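Local structure of pyruvate carboxylase protein (Rhizobium etli, 2QF7) at residues A[584-589]-A[811-816]. The protein is a multidomain, biotin-dependent carboxylase that joins biotin carboxylase, HMGL-like TIM-barrel and biotin-carrier domains in one chain of a four-chain assembly. Sequence-based numbering, arbitrary orientation.
Sequences HALPNL and PGLDPA
Leu813 packs against both Leu586 and Leu589 where two loops of a TIM barrel meet: 584-589 links helix 572-585 to barrel strand 591-596, while the loop 811-816 leads into helix 815-829, the second helix after the last barrel strand, 780-783. The packed side is leucine on leucine. The Leu813 and Leu589 side chains cross at about a right angle, with CD1 of Leu813 4.1 Å from CD2 of Leu589. The other branch of Leu813, CD2, reaches CB of Asn588 at 4.0 Å and lies 4.3 Å from CD2 of Leu586. Leu553 of barrel strand 552-555 touches both Leu589 and Leu813, and Val801 of helix 797-804 also packs on Leu813. A type I turn from Leu586 to Leu589, closed by Leu589 N to Leu586 O, brings Asn588 to the other loop. The solvent side is looser and polar, bridged partly by water. One water donates to Ala585 O and accepts from Asp814 N, both at 2.9 Å; a second accepts from Asn588 N and donates weakly to Gly812 O. Asp814 N-caps helix 815-829 through a weak bond from Ala816 N to its OD1. The direct polar link is made by Asn588, whose chi1 of -75° swings CG to the backbone-N side, opposite the carbonyl carbon, with the amide turned to Gly812. Its ND2 donates to Gly812 O at 3.0 Å, the acceptor lying near the amide plane and the N-H...O angle being 157°.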
loop_
_atom_site.group_PDB
_atom_site.type_symbol
_atom_site.label_atom_id
_atom_site.label_comp_id
_atom_site.label_asym_id
_atom_site.label_seq_id
_atom_site.Cartn_x
_atom_site.Cartn_y
_atom_site.Cartn_z
ATOM N N HIS A 584 18.887 -35.992 30.251
ATOM C CA HIS A 584 20.302 -36.354 30.262
ATOM C C HIS A 584 21.051 -35.639 31.357
ATOM O O HIS A 584 21.986 -36.219 31.901
ATOM C CB HIS A 584 20.998 -35.992 28.943
ATOM C CG HIS A 584 20.666 -36.932 27.816
ATOM N ND1 HIS A 584 19.445 -36.921 27.169
ATOM C CD2 HIS A 584 21.363 -37.970 27.283
ATOM C CE1 HIS A 584 19.434 -37.869 26.239
ATOM N NE2 HIS A 584 20.588 -38.508 26.277
ATOM N N ALA A 585 20.702 -34.366 31.628
ATOM C CA ALA A 585 21.557 -33.507 32.436
ATOM C C ALA A 585 21.170 -33.519 33.903
ATOM O O ALA A 585 22.048 -33.369 34.767
ATOM C CB ALA A 585 21.541 -32.014 31.896
ATOM N N LEU A 586 19.858 -33.661 34.188
ATOM C CA LEU A 586 19.318 -33.633 35.565
ATOM C C LEU A 586 18.510 -34.874 35.850
ATOM O O LEU A 586 17.317 -34.784 36.235
ATOM C CB LEU A 586 18.432 -32.374 35.808
ATOM C CG LEU A 586 19.140 -31.046 35.498
ATOM C CD1 LEU A 586 18.143 -29.836 35.601
ATOM C CD2 LEU A 586 20.355 -30.871 36.459
ATOM N N PRO A 587 19.151 -36.061 35.693
ATOM C CA PRO A 587 18.391 -37.278 35.803
ATOM C C PRO A 587 17.913 -37.599 37.230
ATOM O O PRO A 587 17.047 -38.450 37.384
ATOM C CB PRO A 587 19.364 -38.362 35.295
ATOM C CG PRO A 587 20.718 -37.869 35.641
ATOM C CD PRO A 587 20.580 -36.313 35.409
ATOM N N ASN A 588 18.408 -36.870 38.241
ATOM C CA ASN A 588 17.967 -37.072 39.614
ATOM C C ASN A 588 16.734 -36.293 40.028
ATOM O O ASN A 588 16.328 -36.366 41.198
ATOM C CB ASN A 588 19.093 -36.688 40.592
ATOM C CG ASN A 588 20.192 -37.729 40.651
ATOM O OD1 ASN A 588 19.987 -38.893 40.275
ATOM N ND2 ASN A 588 21.389 -37.304 41.102
ATOM N N LEU A 589 16.155 -35.505 39.120
ATOM C CA LEU A 589 14.923 -34.742 39.477
ATOM C C LEU A 589 13.762 -35.681 39.841
ATOM O O LEU A 589 13.620 -36.741 39.214
ATOM C CB LEU A 589 14.458 -33.854 38.327
ATOM C CG LEU A 589 15.255 -32.571 38.098
ATOM C CD1 LEU A 589 14.817 -31.987 36.714
ATOM C CD2 LEU A 589 15.005 -31.561 39.205
ATOM N N PRO A 811 20.767 -32.305 47.032
ATOM C CA PRO A 811 19.935 -33.064 46.074
ATOM C C PRO A 811 20.713 -33.713 44.911
ATOM O O PRO A 811 20.124 -34.483 44.162
ATOM C CB PRO A 811 18.974 -32.001 45.515
ATOM C CG PRO A 811 19.749 -30.684 45.644
ATOM C CD PRO A 811 20.575 -30.837 46.899
ATOM N N GLY A 812 21.998 -33.424 44.757
ATOM C CA GLY A 812 22.769 -34.094 43.702
ATOM C C GLY A 812 22.390 -33.621 42.298
ATOM O O GLY A 812 22.257 -34.422 41.350
ATOM N N LEU A 813 22.168 -32.323 42.153
ATOM C CA LEU A 813 21.865 -31.755 40.842
ATOM C C LEU A 813 23.008 -30.831 40.473
ATOM O O LEU A 813 23.453 -30.047 41.326
ATOM C CB LEU A 813 20.528 -30.993 40.881
ATOM C CG LEU A 813 19.344 -31.851 41.305
ATOM C CD1 LEU A 813 18.143 -30.951 41.777
ATOM C CD2 LEU A 813 18.895 -32.686 40.126
ATOM N N ASP A 814 23.539 -30.995 39.261
ATOM C CA ASP A 814 24.678 -30.192 38.749
ATOM C C ASP A 814 24.244 -28.719 38.486
ATOM O O ASP A 814 23.476 -28.453 37.555
ATOM C CB ASP A 814 25.222 -30.862 37.459
ATOM C CG ASP A 814 26.561 -30.262 36.984
ATOM O OD1 ASP A 814 26.902 -29.154 37.388
ATOM O OD2 ASP A 814 27.291 -30.930 36.256
ATOM N N PRO A 815 24.751 -27.758 39.296
ATOM C CA PRO A 815 24.497 -26.325 39.140
ATOM C C PRO A 815 24.823 -25.779 37.751
ATOM O O PRO A 815 24.132 -24.891 37.296
ATOM C CB PRO A 815 25.543 -25.691 40.104
ATOM C CG PRO A 815 25.729 -26.704 41.137
ATOM C CD PRO A 815 25.685 -28.012 40.416
ATOM N N ALA A 816 25.912 -26.246 37.157
ATOM C CA ALA A 816 26.308 -25.817 35.828
ATOM C C ALA A 816 25.224 -26.163 34.802
ATOM O O ALA A 816 24.943 -25.357 33.940
ATOM C CB ALA A 816 27.621 -26.460 35.430
HETATM O O HOH W 1 22.713 -33.192 37.605
HETATM O O HOH W 2 20.986 -35.213 38.345
#